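Local coordinates for protein zinc peptidase (Vibrio cholerae, PDB 2GU1) that is a zinc-dependent DD-endopeptidase that hydrolyses the peptide cross-links between peptidoglycan strands of the bacterial cell wall, at residues Asn233-Ala238 with Asp324-Asp329; Lys275-His280 with His313-Val318. All blocks are in the same frame, centred on the assembly; numbering follows the deposited sequence.

Interaction 1 of 2, residues Asn233-Ala238 with Asp324-Asp329; sequences NGTDFA and DAMKAD. With ZN (zinc ion), chain B.
Met326 reaches across to Thr235 and Phe237 from a turn that follows strand 321-323. Its CB starts out toward strand 235-237. CG sits beside the backbone N of Met326 (chi1 -56°) and comes to 4.2 Å from Thr235 OG1. The chain then bends at both chi2 and chi3. This takes SD onward and swings the methyl CE round to the edge of the Phe237 ring, near its plane, 4.1 Å from CZ. One face of that ring lies against CG2 of Thr235, and the ring also packs on Phe314.

No direct hydrogen bond joins the two segments. Two waters do the joining, both held by Thr235 OG1. Water 1 accepts from Ala325 N at 2.8 Å. Water 2 donates to Asp324 OD1, also at 2.8 Å. That same OD1 takes Met326 N at 2.9 Å, on its anti side and 29° out of the carboxylate plane. Arg203 adds hydrogen bonds to the carbonyl oxygens of Ala325 and Lys327.

The next residue after Thr235, Asp236, faces the metal and binds the zinc ion through OD1 at 2.0 Å. The arrangement is an Asx turn within a type I beta turn, packed beside a metal-binding strand of the M23 peptidase site.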
ATOM      1  N   ASN A 233      -3.400  -4.336  13.238  1.00 24.96           N
ATOM      2  CA  ASN A 233      -3.842  -3.572  12.083  1.00 24.59           C
ATOM      3  C   ASN A 233      -4.686  -4.316  11.051  1.00 24.73           C
ATOM      4  O   ASN A 233      -4.726  -3.929   9.882  1.00 23.57           O
ATOM      5  CB  ASN A 233      -2.611  -2.951  11.415  1.00 25.00           C
ATOM      6  CG  ASN A 233      -2.008  -1.832  12.245  1.00 26.96           C
ATOM      7  OD1 ASN A 233      -0.788  -1.684  12.326  1.00 29.07           O
ATOM      8  ND2 ASN A 233      -2.868  -1.030  12.861  1.00 22.60           N
ATOM      9  N   GLY A 234      -5.364  -5.376  11.476  1.00 24.21           N
ATOM     10  CA  GLY A 234      -6.188  -6.123  10.543  1.00 24.61           C
ATOM     11  C   GLY A 234      -7.298  -6.877  11.249  1.00 25.85           C
ATOM     12  O   GLY A 234      -7.487  -6.729  12.455  1.00 25.33           O
ATOM     13  N   THR A 235      -8.037  -7.683  10.497  1.00 24.94           N
ATOM     14  CA  THR A 235      -9.127  -8.463  11.068  1.00 24.06           C
ATOM     15  C   THR A 235      -8.810  -9.947  10.891  1.00 25.56           C
ATOM     16  O   THR A 235      -8.407 -10.372   9.805  1.00 26.40           O
ATOM     17  CB  THR A 235     -10.461  -8.141  10.357  1.00 22.92           C
ATOM     18  OG1 THR A 235     -10.717  -6.737  10.424  1.00 22.60           O
ATOM     19  CG2 THR A 235     -11.603  -8.881  11.001  1.00 21.49           C
ATOM     20  N   ASP A 236      -8.979 -10.735  11.949  1.00 23.89           N
ATOM     21  CA  ASP A 236      -8.710 -12.171  11.868  1.00 25.63           C
ATOM     22  C   ASP A 236      -9.988 -12.978  11.685  1.00 26.35           C
ATOM     23  O   ASP A 236     -10.921 -12.842  12.480  1.00 26.35           O
ATOM     24  CB  ASP A 236      -7.992 -12.649  13.133  1.00 25.90           C
ATOM     25  CG  ASP A 236      -6.627 -12.030  13.283  1.00 25.14           C
ATOM     26  OD1 ASP A 236      -6.171 -11.388  12.312  1.00 23.83           O
ATOM     27  OD2 ASP A 236      -6.011 -12.198  14.353  1.00 22.55           O
ATOM     28  N   PHE A 237     -10.025 -13.803  10.635  1.00 25.08           N
ATOM     29  CA  PHE A 237     -11.178 -14.661  10.335  1.00 25.89           C
ATOM     30  C   PHE A 237     -10.831 -16.110  10.677  1.00 26.28           C
ATOM     31  O   PHE A 237      -9.695 -16.560  10.465  1.00 25.92           O
ATOM     32  CB  PHE A 237     -11.567 -14.550   8.853  1.00 25.63           C
ATOM     33  CG  PHE A 237     -12.141 -13.213   8.476  1.00 24.37           C
ATOM     34  CD1 PHE A 237     -13.387 -12.815   8.956  1.00 25.77           C
ATOM     35  CD2 PHE A 237     -11.424 -12.336   7.666  1.00 25.73           C
ATOM     36  CE1 PHE A 237     -13.910 -11.561   8.635  1.00 26.50           C
ATOM     37  CE2 PHE A 237     -11.933 -11.082   7.337  1.00 24.72           C
ATOM     38  CZ  PHE A 237     -13.179 -10.690   7.822  1.00 25.29           C
ATOM     39  N   ALA A 238     -11.810 -16.832  11.219  1.00 26.59           N
ATOM     40  CA  ALA A 238     -11.622 -18.216  11.635  1.00 28.03           C
ATOM     41  C   ALA A 238     -11.637 -19.189  10.465  1.00 28.98           C
ATOM     42  O   ALA A 238     -12.613 -19.916  10.258  1.00 31.98           O
ATOM     43  CB  ALA A 238     -12.698 -18.601  12.645  1.00 27.37           C
ATOM     44  N   ASP A 324      -9.941  -0.136   9.930  1.00 25.15           N
ATOM     45  CA  ASP A 324     -10.784  -1.271  10.296  1.00 27.56           C
ATOM     46  C   ASP A 324     -11.530  -1.748   9.049  1.00 27.67           C
ATOM     47  O   ASP A 324     -12.360  -1.020   8.504  1.00 29.01           O
ATOM     48  CB  ASP A 324     -11.788  -0.849  11.374  1.00 27.92           C
ATOM     49  CG  ASP A 324     -12.460  -2.030  12.041  1.00 32.07           C
ATOM     50  OD1 ASP A 324     -12.691  -3.053  11.360  1.00 30.41           O
ATOM     51  OD2 ASP A 324     -12.763  -1.932  13.251  1.00 33.39           O
ATOM     52  N   ALA A 325     -11.230  -2.965   8.600  1.00 25.64           N
ATOM     53  CA  ALA A 325     -11.866  -3.527   7.410  1.00 25.14           C
ATOM     54  C   ALA A 325     -13.376  -3.674   7.571  1.00 27.37           C
ATOM     55  O   ALA A 325     -14.109  -3.699   6.589  1.00 26.34           O
ATOM     56  CB  ALA A 325     -11.256  -4.882   7.085  1.00 23.01           C
ATOM     57  N   MET A 326     -13.841  -3.770   8.811  1.00 31.39           N
ATOM     58  CA  MET A 326     -15.268  -3.924   9.062  1.00 37.06           C
ATOM     59  C   MET A 326     -16.018  -2.607   9.298  1.00 40.53           C
ATOM     60  O   MET A 326     -17.203  -2.629   9.625  1.00 41.55           O
ATOM     61  CB  MET A 326     -15.479  -4.848  10.261  1.00 36.42           C
ATOM     62  CG  MET A 326     -14.828  -6.212  10.122  1.00 38.18           C
ATOM     63  SD  MET A 326     -15.511  -7.206   8.776  1.00 39.78           S
ATOM     64  CE  MET A 326     -14.386  -6.826   7.433  1.00 41.31           C
ATOM     65  N   LYS A 327     -15.349  -1.469   9.117  1.00 43.07           N
ATOM     66  CA  LYS A 327     -15.994  -0.175   9.359  1.00 46.50           C
ATOM     67  C   LYS A 327     -17.100   0.217   8.372  1.00 48.67           C
ATOM     68  O   LYS A 327     -17.055  -0.115   7.187  1.00 48.90           O
ATOM     69  CB  LYS A 327     -14.949   0.943   9.433  1.00 44.97           C
ATOM     70  CG  LYS A 327     -14.399   1.418   8.109  1.00 46.50           C
ATOM     71  CD  LYS A 327     -13.466   2.594   8.345  1.00 48.41           C
ATOM     72  CE  LYS A 327     -12.993   3.211   7.046  1.00 50.48           C
ATOM     73  NZ  LYS A 327     -12.217   4.459   7.293  1.00 51.95           N
ATOM     74  N   ALA A 328     -18.087   0.946   8.888  1.00 50.95           N
ATOM     75  CA  ALA A 328     -19.247   1.391   8.118  1.00 52.50           C
ATOM     76  C   ALA A 328     -18.958   2.090   6.792  1.00 54.15           C
ATOM     77  O   ALA A 328     -19.249   1.545   5.725  1.00 54.28           O
ATOM     78  CB  ALA A 328     -20.129   2.285   8.993  1.00 52.20           C
ATOM     79  N   ASP A 329     -18.403   3.296   6.855  1.00 55.87           N
ATOM     80  CA  ASP A 329     -18.114   4.058   5.643  1.00 57.56           C
ATOM     81  C   ASP A 329     -16.895   3.558   4.882  1.00 57.88           C
ATOM     82  O   ASP A 329     -15.759   3.694   5.338  1.00 57.82           O
ATOM     83  CB  ASP A 329     -17.919   5.542   5.967  1.00 59.15           C
ATOM     84  CG  ASP A 329     -16.606   5.814   6.680  1.00 60.72           C
ATOM     85  OD1 ASP A 329     -16.418   5.304   7.806  1.00 63.12           O
ATOM     86  OD2 ASP A 329     -15.760   6.532   6.110  1.00 60.56           O
TER
HETATM   87 ZN    ZN B 362      -4.408 -10.541  12.863  1.00 26.62          ZN
HETATM   88  O   HOH W   1      -9.222  -4.439   9.791  1.00 25.01           O
HETATM   89  O   HOH W   2     -12.184  -5.609  12.460  1.00 26.65           O

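Interaction 2 of 2, residues Lys275-His280 with His313-Val318; sequences KTRYLH and HFEVLV. With ZN (zinc ion), chain B.
Arg277 and Glu315 face each other as a hydrogen-bonded pair of two antiparallel strands in the sheet of the M23 peptidase domain. Their side chains share one face of the sheet with Leu279, His313 and Leu317. NH1 of Arg277 makes a salt bridge to OE1 of Glu315 at 3.0 Å, on the syn side of the carboxylate. The guanidinium and carboxylate planes stand 52° apart, and OE1 is tilted out of the guanidinium plane. Leu317 CD1 lies over one guanidinium face, offset toward its rim. NH1 also bonds to the carbonyl oxygen of His42.

On the other face, Tyr278 and Phe314 lie side by side and point the same way. Their rings meet obliquely, with planes at 47° and CE1 atoms 3.5 Å apart. Thr276 OG1 shares a hydrogen bond with Tyr278 OH at 2.8 Å and has a second partner in His270.

His313 runs alongside Leu279, whose CD2 is 3.7 Å from His313 CD2. With CG anti to the backbone N (chi1 171°), the imidazole brings ND1 to the zinc ion at 2.0 Å. His232 and Asp236 complete the protein ligands. The far side of the ring is fixed by Glu315: His313 NE2 donates to the anti lone pair of OE2 at 2.6 Å, close to the ring plane.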
ATOM      1  N   LYS A 275      -5.721  -0.579  -0.877  1.00 21.77           N
ATOM      2  CA  LYS A 275      -4.928  -1.790  -1.028  1.00 19.96           C
ATOM      3  C   LYS A 275      -5.465  -2.733   0.052  1.00 20.56           C
ATOM      4  O   LYS A 275      -6.024  -2.284   1.058  1.00 19.19           O
ATOM      5  CB  LYS A 275      -3.438  -1.556  -0.752  1.00 21.04           C
ATOM      6  CG  LYS A 275      -2.697  -0.605  -1.687  1.00 23.84           C
ATOM      7  CD  LYS A 275      -1.224  -0.561  -1.280  1.00 28.02           C
ATOM      8  CE  LYS A 275      -0.388   0.377  -2.155  1.00 31.60           C
ATOM      9  NZ  LYS A 275      -0.712   1.808  -1.906  1.00 35.25           N
ATOM     10  N   THR A 276      -5.299  -4.033  -0.164  1.00 19.93           N
ATOM     11  CA  THR A 276      -5.713  -5.029   0.819  1.00 19.86           C
ATOM     12  C   THR A 276      -4.555  -6.006   0.968  1.00 19.77           C
ATOM     13  O   THR A 276      -3.843  -6.281  -0.008  1.00 16.61           O
ATOM     14  CB  THR A 276      -6.974  -5.813   0.373  1.00 19.85           C
ATOM     15  OG1 THR A 276      -6.795  -6.304  -0.962  1.00 20.89           O
ATOM     16  CG2 THR A 276      -8.209  -4.926   0.436  1.00 18.59           C
ATOM     17  N   ARG A 277      -4.352  -6.497   2.189  1.00 16.63           N
ATOM     18  CA  ARG A 277      -3.287  -7.456   2.479  1.00 19.87           C
ATOM     19  C   ARG A 277      -3.886  -8.742   3.025  1.00 19.03           C
ATOM     20  O   ARG A 277      -4.884  -8.704   3.760  1.00 18.20           O
ATOM     21  CB  ARG A 277      -2.330  -6.910   3.537  1.00 20.50           C
ATOM     22  CG  ARG A 277      -1.581  -5.671   3.146  1.00 23.71           C
ATOM     23  CD  ARG A 277      -0.740  -5.251   4.332  1.00 29.11           C
ATOM     24  NE  ARG A 277       0.232  -4.230   3.986  1.00 29.22           N
ATOM     25  CZ  ARG A 277       0.866  -3.491   4.884  1.00 29.42           C
ATOM     26  NH1 ARG A 277       0.614  -3.666   6.175  1.00 28.98           N
ATOM     27  NH2 ARG A 277       1.759  -2.588   4.493  1.00 27.53           N
ATOM     28  N   TYR A 278      -3.253  -9.867   2.695  1.00 17.95           N
ATOM     29  CA  TYR A 278      -3.717 -11.186   3.130  1.00 19.84           C
ATOM     30  C   TYR A 278      -2.486 -11.932   3.678  1.00 20.20           C
ATOM     31  O   TYR A 278      -1.569 -12.256   2.927  1.00 21.80           O
ATOM     32  CB  TYR A 278      -4.313 -11.936   1.924  1.00 19.25           C
ATOM     33  CG  TYR A 278      -5.333 -11.132   1.126  1.00 20.74           C
ATOM     34  CD1 TYR A 278      -6.705 -11.333   1.294  1.00 18.81           C
ATOM     35  CD2 TYR A 278      -4.923 -10.136   0.240  1.00 17.90           C
ATOM     36  CE1 TYR A 278      -7.637 -10.555   0.606  1.00 20.25           C
ATOM     37  CE2 TYR A 278      -5.847  -9.352  -0.451  1.00 19.35           C
ATOM     38  CZ  TYR A 278      -7.200  -9.561  -0.261  1.00 19.30           C
ATOM     39  OH  TYR A 278      -8.106  -8.739  -0.900  1.00 17.66           O
ATOM     40  N   LEU A 279      -2.473 -12.209   4.981  1.00 19.12           N
ATOM     41  CA  LEU A 279      -1.332 -12.870   5.613  1.00 18.83           C
ATOM     42  C   LEU A 279      -1.531 -14.295   6.113  1.00 19.10           C
ATOM     43  O   LEU A 279      -2.659 -14.781   6.244  1.00 17.77           O
ATOM     44  CB  LEU A 279      -0.830 -12.028   6.784  1.00 17.42           C
ATOM     45  CG  LEU A 279      -0.105 -10.710   6.525  1.00 20.46           C
ATOM     46  CD1 LEU A 279      -0.963  -9.778   5.692  1.00 18.87           C
ATOM     47  CD2 LEU A 279       0.242 -10.075   7.885  1.00 18.05           C
ATOM     48  N   HIS A 280      -0.400 -14.943   6.393  1.00 17.96           N
ATOM     49  CA  HIS A 280      -0.347 -16.308   6.907  1.00 20.19           C
ATOM     50  C   HIS A 280      -0.922 -17.355   5.960  1.00 20.29           C
ATOM     51  O   HIS A 280      -1.273 -18.459   6.378  1.00 23.46           O
ATOM     52  CB  HIS A 280      -1.071 -16.371   8.253  1.00 19.07           C
ATOM     53  CG  HIS A 280      -0.598 -15.345   9.236  1.00 21.21           C
ATOM     54  ND1 HIS A 280       0.704 -15.289   9.686  1.00 25.08           N
ATOM     55  CD2 HIS A 280      -1.249 -14.326   9.847  1.00 23.60           C
ATOM     56  CE1 HIS A 280       0.835 -14.282  10.532  1.00 21.61           C
ATOM     57  NE2 HIS A 280      -0.336 -13.681  10.648  1.00 24.02           N
ATOM     58  N   HIS A 313      -5.378 -13.180   8.367  1.00 23.18           N
ATOM     59  CA  HIS A 313      -5.251 -11.837   8.908  1.00 21.11           C
ATOM     60  C   HIS A 313      -5.475 -10.968   7.671  1.00 21.57           C
ATOM     61  O   HIS A 313      -4.667 -11.000   6.741  1.00 20.54           O
ATOM     62  CB  HIS A 313      -3.845 -11.616   9.470  1.00 22.85           C
ATOM     63  CG  HIS A 313      -3.560 -10.196   9.844  1.00 23.46           C
ATOM     64  ND1 HIS A 313      -3.691  -9.721  11.132  1.00 24.38           N
ATOM     65  CD2 HIS A 313      -3.170  -9.138   9.092  1.00 23.53           C
ATOM     66  CE1 HIS A 313      -3.392  -8.434  11.157  1.00 21.66           C
ATOM     67  NE2 HIS A 313      -3.072  -8.055   9.932  1.00 23.15           N
ATOM     68  N   PHE A 314      -6.578 -10.220   7.658  1.00 20.04           N
ATOM     69  CA  PHE A 314      -6.950  -9.371   6.523  1.00 20.82           C
ATOM     70  C   PHE A 314      -6.778  -7.889   6.843  1.00 20.24           C
ATOM     71  O   PHE A 314      -7.125  -7.430   7.940  1.00 18.64           O
ATOM     72  CB  PHE A 314      -8.414  -9.670   6.133  1.00 19.12           C
ATOM     73  CG  PHE A 314      -8.955  -8.805   5.023  1.00 18.67           C
ATOM     74  CD1 PHE A 314      -8.396  -8.833   3.752  1.00 19.87           C
ATOM     75  CD2 PHE A 314     -10.045  -7.965   5.254  1.00 17.58           C
ATOM     76  CE1 PHE A 314      -8.917  -8.035   2.718  1.00 16.50           C
ATOM     77  CE2 PHE A 314     -10.567  -7.170   4.243  1.00 16.64           C
ATOM     78  CZ  PHE A 314     -10.003  -7.200   2.966  1.00 16.33           C
ATOM     79  N   GLU A 315      -6.239  -7.136   5.888  1.00 17.84           N
ATOM     80  CA  GLU A 315      -6.036  -5.707   6.096  1.00 19.34           C
ATOM     81  C   GLU A 315      -6.524  -4.865   4.931  1.00 21.04           C
ATOM     82  O   GLU A 315      -6.463  -5.290   3.777  1.00 18.15           O
ATOM     83  CB  GLU A 315      -4.546  -5.405   6.323  1.00 23.54           C
ATOM     84  CG  GLU A 315      -4.043  -5.724   7.726  1.00 23.04           C
ATOM     85  CD  GLU A 315      -2.563  -5.397   7.918  1.00 23.54           C
ATOM     86  OE1 GLU A 315      -2.038  -4.513   7.212  1.00 24.97           O
ATOM     87  OE2 GLU A 315      -1.929  -6.023   8.791  1.00 25.86           O
ATOM     88  N   VAL A 316      -7.036  -3.680   5.247  1.00 20.48           N
ATOM     89  CA  VAL A 316      -7.464  -2.736   4.228  1.00 18.44           C
ATOM     90  C   VAL A 316      -6.632  -1.495   4.511  1.00 21.46           C
ATOM     91  O   VAL A 316      -6.580  -1.025   5.651  1.00 23.48           O
ATOM     92  CB  VAL A 316      -8.959  -2.356   4.338  1.00 17.92           C
ATOM     93  CG1 VAL A 316      -9.298  -1.272   3.306  1.00 14.94           C
ATOM     94  CG2 VAL A 316      -9.827  -3.587   4.094  1.00 19.37           C
ATOM     95  N   LEU A 317      -5.954  -0.989   3.486  1.00 22.38           N
ATOM     96  CA  LEU A 317      -5.137   0.206   3.649  1.00 21.52           C
ATOM     97  C   LEU A 317      -5.704   1.357   2.834  1.00 21.57           C
ATOM     98  O   LEU A 317      -6.016   1.196   1.658  1.00 22.95           O
ATOM     99  CB  LEU A 317      -3.693  -0.045   3.193  1.00 21.50           C
ATOM    100  CG  LEU A 317      -2.889  -1.193   3.798  1.00 23.85           C
ATOM    101  CD1 LEU A 317      -1.425  -1.019   3.392  1.00 25.89           C
ATOM    102  CD2 LEU A 317      -3.009  -1.202   5.301  1.00 27.82           C
ATOM    103  N   VAL A 318      -5.841   2.516   3.475  1.00 22.44           N
ATOM    104  CA  VAL A 318      -6.329   3.721   2.815  1.00 20.00           C
ATOM    105  C   VAL A 318      -5.111   4.638   2.763  1.00 21.73           C
ATOM    106  O   VAL A 318      -4.631   5.087   3.805  1.00 22.13           O
ATOM    107  CB  VAL A 318      -7.429   4.423   3.636  1.00 21.88           C
ATOM    108  CG1 VAL A 318      -7.841   5.723   2.944  1.00 22.11           C
ATOM    109  CG2 VAL A 318      -8.627   3.491   3.823  1.00 22.86           C
TER
HETATM  110 ZN    ZN B 362      -4.408 -10.541  12.863  1.00 26.62          ZN

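The centres of the two contacts lie 9 Å apart, and both reach the same antiparallel sheet of the M23 peptidase domain. Along the chain, segment 233-238 comes first, then 275-280 and 313-318, and 324-329 last, so interaction 2 falls between the two halves of interaction 1. Strand 312-318, one half of interaction 2, lies between strand 274-281 and strand 235-237 of interaction 1. A probable hydrogen bond from Thr235 N to Phe314 O (2.7 Å) joins the contacts, and Ala325 CB packs on Val316 CG2. Two adjacent strands thus supply two of the three catalytic zinc ligands, and His232 comes from just before the first.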